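Local coordinates for protein probable acetyltransferase (Agrobacterium tumefaciens, PDB 2GE3) that binds acetyl coenzyme A and, as a GNAT-family protein, probably transfers its acetyl group to an acceptor substrate, at residues A114-A128 and H157-G169. Sequence-based numbering, arbitrary orientation.
Sequences AHEFGLHRIELSVHA and HYIDSLNMAIIFG. With ACO (acetyl coenzyme *a), chain E.
Strands 121-127 and 158-167 run antiparallel, their N-to-C directions 150° apart, joined by paired backbone bonds at I122–I166, L124–M164 and V126–L162 and lengthened at the two ends by F168 N to H120 O and A128 N to D160 O. The side chains show how one ladder can serve two chemistries. On one face, V126 CG1 lies 3.8 Å from L162 CB, and L124 CD1 rests 3.6 Å from M164 CB, these two side chains pointing the same way; helix 131-140 covers L124, V126 and L162. Beyond them the F168 ring, swung beside its own backbone N (chi1 -65°), stacks offset on the H115 ring, planes at 18°, with H115 CB over its centre. The opposite face mixes charged and apolar groups. R121, extended, lays a guanidinium face over A165 CB, 3.4 Å from NH1, while its NE and NH2 grip OE2 of E123 side-on; E145 takes a second salt bridge from NH2. I167 CG2 sits over the H120 ring, whose NE2 is hydrogen-bonded to D150 OD2 of the second subunit. The chemistry implies a division of labour: apolar side chains pack strand 158-167 and helix 131-140 together, and V126 CG2 lies 3.5 Å from the acetyl oxygen O of acetyl coenzyme A, consistent with the GNAT splay between strands 86-93 and 121-127, whereas H120, also stacked on Y158 of the second subunit, joins the dimer.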
ATOM      1  N   ALA A 114       4.427  17.133   8.772  1.00 30.39           N
ATOM      2  CA  ALA A 114       4.300  16.608   7.387  1.00 31.85           C
ATOM      3  C   ALA A 114       4.054  17.706   6.356  1.00 30.68           C
ATOM      4  O   ALA A 114       4.561  17.671   5.243  1.00 27.88           O
ATOM      5  CB  ALA A 114       3.217  15.540   7.268  1.00 30.45           C
ATOM      6  N   HIS A 115       3.222  18.650   6.753  1.00 30.88           N
ATOM      7  CA  HIS A 115       2.919  19.749   5.917  1.00 32.02           C
ATOM      8  C   HIS A 115       4.195  20.610   5.720  1.00 31.55           C
ATOM      9  O   HIS A 115       4.525  20.898   4.612  1.00 30.37           O
ATOM     10  CB  HIS A 115       1.774  20.526   6.541  1.00 33.18           C
ATOM     11  CG  HIS A 115       1.152  21.561   5.646  1.00 39.83           C
ATOM     12  ND1 HIS A 115      -0.083  22.123   5.908  1.00 43.60           N
ATOM     13  CD2 HIS A 115       1.578  22.136   4.501  1.00 46.55           C
ATOM     14  CE1 HIS A 115      -0.381  22.999   4.963  1.00 43.51           C
ATOM     15  NE2 HIS A 115       0.601  23.015   4.090  1.00 45.99           N
ATOM     16  N   GLU A 116       4.895  20.966   6.797  1.00 33.64           N
ATOM     17  CA  GLU A 116       6.163  21.662   6.738  1.00 36.69           C
ATOM     18  C   GLU A 116       7.138  20.946   5.845  1.00 36.77           C
ATOM     19  O   GLU A 116       7.844  21.558   5.092  1.00 37.31           O
ATOM     20  CB  GLU A 116       6.778  21.788   8.133  1.00 35.83           C
ATOM     21  CG  GLU A 116       7.909  22.963   8.234  1.00 39.17           C
ATOM     22  CD  GLU A 116       8.320  23.300   9.707  1.00 42.01           C
ATOM     23  OE1 GLU A 116       7.715  22.755  10.655  1.00 52.35           O
ATOM     24  OE2 GLU A 116       9.254  24.112   9.945  1.00 52.81           O
ATOM     25  N   PHE A 117       7.204  19.629   5.943  1.00 36.70           N
ATOM     26  CA  PHE A 117       8.082  18.890   5.057  1.00 37.64           C
ATOM     27  C   PHE A 117       7.669  19.038   3.572  1.00 35.80           C
ATOM     28  O   PHE A 117       8.463  18.801   2.730  1.00 37.35           O
ATOM     29  CB  PHE A 117       8.107  17.409   5.499  1.00 38.61           C
ATOM     30  CG  PHE A 117       8.879  16.492   4.597  1.00 44.47           C
ATOM     31  CD1 PHE A 117      10.126  15.956   5.024  1.00 47.32           C
ATOM     32  CD2 PHE A 117       8.379  16.134   3.303  1.00 47.62           C
ATOM     33  CE1 PHE A 117      10.861  15.074   4.195  1.00 45.21           C
ATOM     34  CE2 PHE A 117       9.098  15.261   2.467  1.00 49.28           C
ATOM     35  CZ  PHE A 117      10.356  14.725   2.934  1.00 46.53           C
ATOM     36  N   GLY A 118       6.416  19.309   3.214  1.00 34.33           N
ATOM     37  CA  GLY A 118       6.115  19.421   1.807  1.00 30.33           C
ATOM     38  C   GLY A 118       5.197  18.369   1.236  1.00 31.77           C
ATOM     39  O   GLY A 118       4.961  18.373   0.048  1.00 31.35           O
ATOM     40  N   LEU A 119       4.647  17.481   2.078  1.00 31.15           N
ATOM     41  CA  LEU A 119       3.710  16.475   1.666  1.00 30.29           C
ATOM     42  C   LEU A 119       2.377  17.096   1.409  1.00 29.92           C
ATOM     43  O   LEU A 119       2.029  18.141   1.987  1.00 31.54           O
ATOM     44  CB  LEU A 119       3.614  15.343   2.700  1.00 31.49           C
ATOM     45  CG  LEU A 119       4.877  14.509   3.012  1.00 34.00           C
ATOM     46  CD1 LEU A 119       4.579  13.486   4.141  1.00 40.33           C
ATOM     47  CD2 LEU A 119       5.361  13.693   1.825  1.00 33.85           C
ATOM     48  N   HIS A 120       1.699  16.546   0.420  1.00 28.79           N
ATOM     49  CA  HIS A 120       0.364  17.017  -0.003  1.00 29.81           C
ATOM     50  C   HIS A 120      -0.769  16.164   0.643  1.00 27.78           C
ATOM     51  O   HIS A 120      -1.856  16.678   1.076  1.00 27.18           O
ATOM     52  CB  HIS A 120       0.315  17.014  -1.592  1.00 28.94           C
ATOM     53  CG  HIS A 120      -1.031  17.300  -2.180  1.00 31.70           C
ATOM     54  ND1 HIS A 120      -1.559  18.573  -2.273  1.00 30.72           N
ATOM     55  CD2 HIS A 120      -1.945  16.470  -2.736  1.00 29.74           C
ATOM     56  CE1 HIS A 120      -2.729  18.516  -2.868  1.00 28.67           C
ATOM     57  NE2 HIS A 120      -2.982  17.254  -3.176  1.00 28.34           N
ATOM     58  N   ARG A 121      -0.495  14.862   0.668  1.00 25.50           N
ATOM     59  CA  ARG A 121      -1.496  13.834   0.982  1.00 25.38           C
ATOM     60  C   ARG A 121      -1.034  12.866   2.072  1.00 24.16           C
ATOM     61  O   ARG A 121       0.071  12.346   2.003  1.00 25.97           O
ATOM     62  CB  ARG A 121      -1.970  13.142  -0.291  1.00 24.92           C
ATOM     63  CG  ARG A 121      -2.977  11.986  -0.076  1.00 22.01           C
ATOM     64  CD  ARG A 121      -3.199  11.356  -1.437  1.00 23.54           C
ATOM     65  NE  ARG A 121      -3.754  10.042  -1.145  1.00 25.95           N
ATOM     66  CZ  ARG A 121      -5.052   9.836  -0.865  1.00 28.23           C
ATOM     67  NH1 ARG A 121      -5.965  10.839  -0.934  1.00 23.20           N
ATOM     68  NH2 ARG A 121      -5.433   8.629  -0.510  1.00 21.76           N
ATOM     69  N   ILE A 122      -1.814  12.813   3.154  1.00 22.81           N
ATOM     70  CA  ILE A 122      -1.660  11.852   4.226  1.00 23.57           C
ATOM     71  C   ILE A 122      -2.806  10.787   4.207  1.00 24.54           C
ATOM     72  O   ILE A 122      -3.954  11.114   4.226  1.00 22.85           O
ATOM     73  CB  ILE A 122      -1.511  12.447   5.624  1.00 22.36           C
ATOM     74  CG1 ILE A 122      -0.534  13.600   5.664  1.00 24.11           C
ATOM     75  CG2 ILE A 122      -1.110  11.303   6.633  1.00 25.31           C
ATOM     76  CD1 ILE A 122       0.901  13.294   5.051  1.00 21.82           C
ATOM     77  N   GLU A 123      -2.434   9.508   4.143  1.00 25.55           N
ATOM     78  CA  GLU A 123      -3.412   8.450   4.033  1.00 27.86           C
ATOM     79  C   GLU A 123      -3.200   7.409   5.120  1.00 25.00           C
ATOM     80  O   GLU A 123      -2.143   7.364   5.731  1.00 25.15           O
ATOM     81  CB  GLU A 123      -3.431   7.855   2.595  1.00 26.95           C
ATOM     82  CG  GLU A 123      -2.349   6.891   2.311  1.00 32.68           C
ATOM     83  CD  GLU A 123      -2.190   6.476   0.751  1.00 37.55           C
ATOM     84  OE1 GLU A 123      -1.748   5.312   0.606  1.00 45.05           O
ATOM     85  OE2 GLU A 123      -2.517   7.222  -0.257  1.00 44.66           O
ATOM     86  N   LEU A 124      -4.273   6.687   5.431  1.00 25.03           N
ATOM     87  CA  LEU A 124      -4.342   5.705   6.518  1.00 25.16           C
ATOM     88  C   LEU A 124      -5.407   4.686   6.207  1.00 26.79           C
ATOM     89  O   LEU A 124      -6.335   4.904   5.385  1.00 27.44           O
ATOM     90  CB  LEU A 124      -4.541   6.379   7.902  1.00 24.98           C
ATOM     91  CG  LEU A 124      -5.760   7.186   8.278  1.00 24.24           C
ATOM     92  CD1 LEU A 124      -7.067   6.259   8.474  1.00 22.16           C
ATOM     93  CD2 LEU A 124      -5.444   8.022   9.492  1.00 23.18           C
ATOM     94  N   SER A 125      -5.229   3.522   6.791  1.00 28.70           N
ATOM     95  CA  SER A 125      -6.230   2.454   6.775  1.00 29.56           C
ATOM     96  C   SER A 125      -6.611   2.131   8.205  1.00 28.23           C
ATOM     97  O   SER A 125      -5.730   2.052   9.023  1.00 29.43           O
ATOM     98  CB  SER A 125      -5.596   1.226   6.158  1.00 29.52           C
ATOM     99  OG  SER A 125      -5.712   1.452   4.731  1.00 42.23           O
ATOM    100  N   VAL A 126      -7.890   1.948   8.504  1.00 25.14           N
ATOM    101  CA  VAL A 126      -8.343   1.642   9.838  1.00 24.38           C
ATOM    102  C   VAL A 126      -9.393   0.508   9.823  1.00 26.25           C
ATOM    103  O   VAL A 126     -10.246   0.470   8.924  1.00 26.06           O
ATOM    104  CB  VAL A 126      -8.863   2.955  10.541  1.00 23.78           C
ATOM    105  CG1 VAL A 126     -10.100   3.576   9.769  1.00 17.49           C
ATOM    106  CG2 VAL A 126      -9.170   2.741  11.939  1.00 20.30           C
ATOM    107  N   HIS A 127      -9.340  -0.389  10.815  1.00 25.96           N
ATOM    108  CA  HIS A 127     -10.347  -1.421  10.930  1.00 24.90           C
ATOM    109  C   HIS A 127     -11.711  -0.820  11.133  1.00 25.20           C
ATOM    110  O   HIS A 127     -11.890   0.107  11.949  1.00 25.29           O
ATOM    111  CB  HIS A 127     -10.022  -2.464  12.037  1.00 23.92           C
ATOM    112  CG  HIS A 127      -8.718  -3.181  11.868  1.00 24.17           C
ATOM    113  ND1 HIS A 127      -8.179  -3.982  12.846  1.00 32.95           N
ATOM    114  CD2 HIS A 127      -7.832  -3.218  10.841  1.00 28.76           C
ATOM    115  CE1 HIS A 127      -7.002  -4.438  12.455  1.00 30.62           C
ATOM    116  NE2 HIS A 127      -6.751  -3.958  11.257  1.00 31.18           N
ATOM    117  N   ALA A 128     -12.705  -1.359  10.415  1.00 25.89           N
ATOM    118  CA  ALA A 128     -14.061  -0.765  10.403  1.00 26.82           C
ATOM    119  C   ALA A 128     -14.697  -0.781  11.792  1.00 27.43           C
ATOM    120  O   ALA A 128     -15.603   0.027  12.104  1.00 27.60           O
ATOM    121  CB  ALA A 128     -15.017  -1.398   9.354  1.00 24.55           C
ATOM    122  N   HIS A 157     -10.909 -14.745  11.204  1.00 34.42           N
ATOM    123  CA  HIS A 157     -12.018 -13.790  11.021  1.00 33.80           C
ATOM    124  C   HIS A 157     -11.659 -12.624  10.053  1.00 30.90           C
ATOM    125  O   HIS A 157     -10.641 -12.012  10.231  1.00 28.93           O
ATOM    126  CB  HIS A 157     -12.515 -13.244  12.362  1.00 33.26           C
ATOM    127  CG  HIS A 157     -13.047 -14.299  13.278  1.00 38.29           C
ATOM    128  ND1 HIS A 157     -13.828 -15.350  12.830  1.00 41.17           N
ATOM    129  CD2 HIS A 157     -12.901 -14.477  14.619  1.00 40.22           C
ATOM    130  CE1 HIS A 157     -14.146 -16.131  13.851  1.00 43.10           C
ATOM    131  NE2 HIS A 157     -13.600 -15.620  14.948  1.00 45.63           N
ATOM    132  N   TYR A 158     -12.506 -12.381   9.052  1.00 30.14           N
ATOM    133  CA  TYR A 158     -12.397 -11.211   8.147  1.00 30.13           C
ATOM    134  C   TYR A 158     -12.958  -9.922   8.718  1.00 29.25           C
ATOM    135  O   TYR A 158     -14.097  -9.890   9.161  1.00 29.33           O
ATOM    136  CB  TYR A 158     -13.105 -11.473   6.807  1.00 30.19           C
ATOM    137  CG  TYR A 158     -12.486 -12.584   6.002  1.00 31.07           C
ATOM    138  CD1 TYR A 158     -13.246 -13.661   5.576  1.00 32.60           C
ATOM    139  CD2 TYR A 158     -11.118 -12.580   5.696  1.00 29.34           C
ATOM    140  CE1 TYR A 158     -12.658 -14.730   4.890  1.00 31.97           C
ATOM    141  CE2 TYR A 158     -10.535 -13.636   4.956  1.00 27.83           C
ATOM    142  CZ  TYR A 158     -11.292 -14.690   4.571  1.00 30.55           C
ATOM    143  OH  TYR A 158     -10.687 -15.748   3.894  1.00 32.56           O
ATOM    144  N   ILE A 159     -12.165  -8.860   8.616  1.00 29.52           N
ATOM    145  CA  ILE A 159     -12.499  -7.475   9.027  1.00 29.14           C
ATOM    146  C   ILE A 159     -12.432  -6.559   7.785  1.00 27.44           C
ATOM    147  O   ILE A 159     -11.502  -6.630   6.984  1.00 25.30           O
ATOM    148  CB  ILE A 159     -11.452  -6.895  10.108  1.00 29.23           C
ATOM    149  CG1 ILE A 159     -11.082  -7.918  11.178  1.00 34.79           C
ATOM    150  CG2 ILE A 159     -11.936  -5.644  10.806  1.00 30.84           C
ATOM    151  CD1 ILE A 159     -12.243  -8.574  11.740  1.00 36.88           C
ATOM    152  N   ASP A 160     -13.422  -5.701   7.641  1.00 26.41           N
ATOM    153  CA  ASP A 160     -13.316  -4.568   6.733  1.00 26.04           C
ATOM    154  C   ASP A 160     -12.328  -3.519   7.195  1.00 25.97           C
ATOM    155  O   ASP A 160     -12.071  -3.278   8.393  1.00 24.13           O
ATOM    156  CB  ASP A 160     -14.702  -3.946   6.573  1.00 27.17           C
ATOM    157  CG  ASP A 160     -15.685  -4.896   5.844  1.00 27.06           C
ATOM    158  OD1 ASP A 160     -15.359  -6.069   5.628  1.00 27.23           O
ATOM    159  OD2 ASP A 160     -16.791  -4.478   5.482  1.00 32.50           O
ATOM    160  N   SER A 161     -11.769  -2.867   6.218  1.00 25.84           N
ATOM    161  CA  SER A 161     -10.854  -1.771   6.522  1.00 27.48           C
ATOM    162  C   SER A 161     -11.448  -0.510   5.852  1.00 25.37           C
ATOM    163  O   SER A 161     -12.053  -0.599   4.811  1.00 25.46           O
ATOM    164  CB  SER A 161      -9.465  -2.076   5.929  1.00 26.97           C
ATOM    165  OG  SER A 161      -8.515  -1.425   6.720  1.00 36.76           O
ATOM    166  N   LEU A 162     -11.295   0.638   6.467  1.00 25.00           N
ATOM    167  CA  LEU A 162     -11.720   1.916   5.885  1.00 23.60           C
ATOM    168  C   LEU A 162     -10.522   2.672   5.514  1.00 23.24           C
ATOM    169  O   LEU A 162      -9.574   2.820   6.320  1.00 22.61           O
ATOM    170  CB  LEU A 162     -12.492   2.772   6.897  1.00 21.86           C
ATOM    171  CG  LEU A 162     -13.734   2.098   7.524  1.00 19.39           C
ATOM    172  CD1 LEU A 162     -14.515   3.035   8.465  1.00 19.17           C
ATOM    173  CD2 LEU A 162     -14.691   1.435   6.492  1.00 19.97           C
ATOM    174  N   ASN A 163     -10.566   3.212   4.316  1.00 22.93           N
ATOM    175  CA  ASN A 163      -9.469   4.106   3.865  1.00 23.73           C
ATOM    176  C   ASN A 163      -9.847   5.517   4.061  1.00 23.04           C
ATOM    177  O   ASN A 163     -10.944   5.887   3.733  1.00 23.37           O
ATOM    178  CB  ASN A 163      -9.196   3.918   2.366  1.00 25.48           C
ATOM    179  CG  ASN A 163      -8.633   2.567   2.106  1.00 29.56           C
ATOM    180  OD1 ASN A 163      -7.657   2.260   2.707  1.00 33.30           O
ATOM    181  ND2 ASN A 163      -9.316   1.715   1.323  1.00 33.45           N
HETATM  182  N   MSE A 164      -8.921   6.316   4.529  1.00 22.81           N
HETATM  183  CA  MSE A 164      -9.237   7.699   4.854  1.00 25.93           C
HETATM  184  C   MSE A 164      -8.006   8.478   4.433  1.00 24.80           C
HETATM  185  O   MSE A 164      -6.938   7.906   4.357  1.00 25.20           O
HETATM  186  CB  MSE A 164      -9.501   7.850   6.347  1.00 23.76           C
HETATM  187  CG  MSE A 164     -10.696   6.894   6.877  1.00 24.63           C
HETATM  188 SE   MSE A 164     -10.954   7.457   8.764  1.00 39.00          SE
HETATM  189  CE  MSE A 164     -11.903   9.238   8.391  1.00 21.18           C
ATOM    190  N   ALA A 165      -8.169   9.765   4.171  1.00 23.89           N
ATOM    191  CA  ALA A 165      -7.069  10.616   3.785  1.00 25.73           C
ATOM    192  C   ALA A 165      -7.311  12.105   4.134  1.00 24.45           C
ATOM    193  O   ALA A 165      -8.473  12.584   4.241  1.00 23.98           O
ATOM    194  CB  ALA A 165      -6.743  10.438   2.311  1.00 24.61           C
ATOM    195  N   ILE A 166      -6.213  12.819   4.309  1.00 23.92           N
ATOM    196  CA  ILE A 166      -6.267  14.278   4.445  1.00 25.85           C
ATOM    197  C   ILE A 166      -5.415  14.921   3.383  1.00 25.95           C
ATOM    198  O   ILE A 166      -4.370  14.397   3.033  1.00 26.24           O
ATOM    199  CB  ILE A 166      -5.866  14.729   5.914  1.00 25.36           C
ATOM    200  CG1 ILE A 166      -6.453  16.088   6.296  1.00 29.64           C
ATOM    201  CG2 ILE A 166      -4.342  14.573   6.137  1.00 27.81           C
ATOM    202  CD1 ILE A 166      -6.441  16.322   7.913  1.00 29.36           C
ATOM    203  N   ILE A 167      -5.870  16.051   2.833  1.00 28.21           N
ATOM    204  CA  ILE A 167      -5.093  16.775   1.816  1.00 28.84           C
ATOM    205  C   ILE A 167      -4.788  18.164   2.394  1.00 29.54           C
ATOM    206  O   ILE A 167      -5.710  18.842   2.896  1.00 26.29           O
ATOM    207  CB  ILE A 167      -5.738  16.816   0.395  1.00 29.59           C
ATOM    208  CG1 ILE A 167      -5.500  15.507  -0.368  1.00 31.20           C
ATOM    209  CG2 ILE A 167      -5.163  17.982  -0.506  1.00 27.11           C
ATOM    210  CD1 ILE A 167      -6.687  15.042  -0.802  1.00 34.38           C
ATOM    211  N   PHE A 168      -3.487  18.539   2.416  1.00 30.35           N
ATOM    212  CA  PHE A 168      -3.127  19.856   2.992  1.00 32.02           C
ATOM    213  C   PHE A 168      -3.496  20.924   1.975  1.00 33.96           C
ATOM    214  O   PHE A 168      -3.240  20.786   0.761  1.00 34.09           O
ATOM    215  CB  PHE A 168      -1.659  19.969   3.370  1.00 30.01           C
ATOM    216  CG  PHE A 168      -1.255  19.068   4.462  1.00 31.14           C
ATOM    217  CD1 PHE A 168      -0.247  18.122   4.228  1.00 25.52           C
ATOM    218  CD2 PHE A 168      -1.913  19.126   5.748  1.00 27.32           C
ATOM    219  CE1 PHE A 168       0.136  17.262   5.211  1.00 25.07           C
ATOM    220  CE2 PHE A 168      -1.562  18.252   6.738  1.00 26.19           C
ATOM    221  CZ  PHE A 168      -0.513  17.334   6.499  1.00 29.81           C
ATOM    222  N   GLY A 169      -4.185  21.918   2.503  1.00 37.34           N
ATOM    223  CA  GLY A 169      -4.519  23.129   1.774  1.00 40.98           C
ATOM    224  C   GLY A 169      -3.630  24.159   2.400  1.00 43.33           C
ATOM    225  O   GLY A 169      -3.291  25.129   1.731  1.00 47.97           O
TER
HETATM  226  N1A ACO E1301     -16.556   5.082  19.964  1.00 27.30           N
HETATM  227  C2A ACO E1301     -16.723   6.292  19.429  1.00 26.45           C
HETATM  228  N3A ACO E1301     -15.927   7.317  19.783  1.00 28.57           N
HETATM  229  C4A ACO E1301     -14.957   7.154  20.717  1.00 24.63           C
HETATM  230  C5A ACO E1301     -14.712   5.875  21.315  1.00 27.84           C
HETATM  231  C6A ACO E1301     -15.594   4.793  20.892  1.00 28.23           C
HETATM  232  N6A ACO E1301     -15.346   3.540  21.458  1.00 27.35           N
HETATM  233  N7A ACO E1301     -13.703   6.016  22.265  1.00 25.35           N
HETATM  234  C8A ACO E1301     -13.274   7.278  22.239  1.00 23.91           C
HETATM  235  N9A ACO E1301     -14.048   7.949  21.345  1.00 27.10           N
HETATM  236  C1B ACO E1301     -13.864   9.337  21.007  1.00 26.83           C
HETATM  237  C2B ACO E1301     -13.553  10.276  22.161  1.00 28.46           C
HETATM  238  O2B ACO E1301     -14.831  10.786  22.600  1.00 29.50           O
HETATM  239  C3B ACO E1301     -12.691  11.261  21.358  1.00 32.14           C
HETATM  240  O3B ACO E1301     -13.551  12.020  20.494  1.00 39.90           O
HETATM  241  P3B ACO E1301     -14.291  13.438  20.862  1.00 43.51           P
HETATM  242  O7A ACO E1301     -15.364  13.269  21.932  1.00 49.48           O
HETATM  243  O8A ACO E1301     -14.915  13.651  19.480  1.00 46.38           O
HETATM  244  O9A ACO E1301     -13.216  14.279  21.467  1.00 45.26           O
HETATM  245  C4B ACO E1301     -11.872  10.418  20.379  1.00 29.90           C
HETATM  246  O4B ACO E1301     -12.703   9.292  20.129  1.00 28.96           O
HETATM  247  C5B ACO E1301     -10.549   9.915  21.022  1.00 29.70           C
HETATM  248  O5B ACO E1301      -9.635  11.000  21.052  1.00 21.21           O
HETATM  249  P1A ACO E1301      -8.265  10.983  21.769  1.00 26.44           P
HETATM  250  O1A ACO E1301      -7.537  12.093  21.109  1.00 29.36           O
HETATM  251  O2A ACO E1301      -8.743  10.962  23.204  1.00 29.82           O
HETATM  252  O3A ACO E1301      -7.701   9.541  21.281  1.00 24.09           O
HETATM  253  P2A ACO E1301      -6.584   8.626  21.883  1.00 25.95           P
HETATM  254  O4A ACO E1301      -5.567   9.260  22.779  1.00 28.81           O
HETATM  255  O5A ACO E1301      -7.356   7.468  22.455  1.00 23.99           O
HETATM  256  O6A ACO E1301      -5.798   8.169  20.510  1.00 24.13           O
HETATM  257  CBP ACO E1301      -5.861   6.096  19.214  1.00 26.35           C
HETATM  258  CCP ACO E1301      -6.543   7.443  19.510  1.00 20.44           C
HETATM  259  CDP ACO E1301      -6.815   5.302  18.261  1.00 19.66           C
HETATM  260  CEP ACO E1301      -4.484   6.293  18.581  1.00 22.53           C
HETATM  261  CAP ACO E1301      -5.534   5.268  20.522  1.00 25.06           C
HETATM  262  OAP ACO E1301      -6.770   5.074  21.164  1.00 23.00           O
HETATM  263  C9P ACO E1301      -4.896   3.912  20.401  1.00 24.39           C
HETATM  264  O9P ACO E1301      -3.670   3.813  20.401  1.00 26.41           O
HETATM  265  N8P ACO E1301      -5.685   2.822  20.320  1.00 22.09           N
HETATM  266  C7P ACO E1301      -5.049   1.504  20.084  1.00 18.57           C
HETATM  267  C6P ACO E1301      -4.230   1.428  18.812  1.00 19.76           C
HETATM  268  C5P ACO E1301      -4.836   1.972  17.541  1.00 19.64           C
HETATM  269  O5P ACO E1301      -6.027   1.863  17.268  1.00 23.36           O
HETATM  270  N4P ACO E1301      -3.973   2.531  16.682  1.00 24.43           N
HETATM  271  C3P ACO E1301      -4.443   3.372  15.599  1.00 29.40           C
HETATM  272  C2P ACO E1301      -5.183   2.521  14.595  1.00 42.06           C
HETATM  273  S1P ACO E1301      -4.046   1.436  13.767  1.00 51.74           S
HETATM  274  C   ACO E1301      -5.134   1.736  12.535  1.00 46.42           C
HETATM  275  O   ACO E1301      -5.775   2.750  12.591  1.00 44.11           O
HETATM  276  CH3 ACO E1301      -5.129   0.737  11.404  1.00 47.99           C
HETATM  277  O   HOH W   1      -0.573  20.673  -0.260  1.00 43.85           O
HETATM  278  O   HOH W   2      -5.384   3.775   2.750  1.00 36.80           O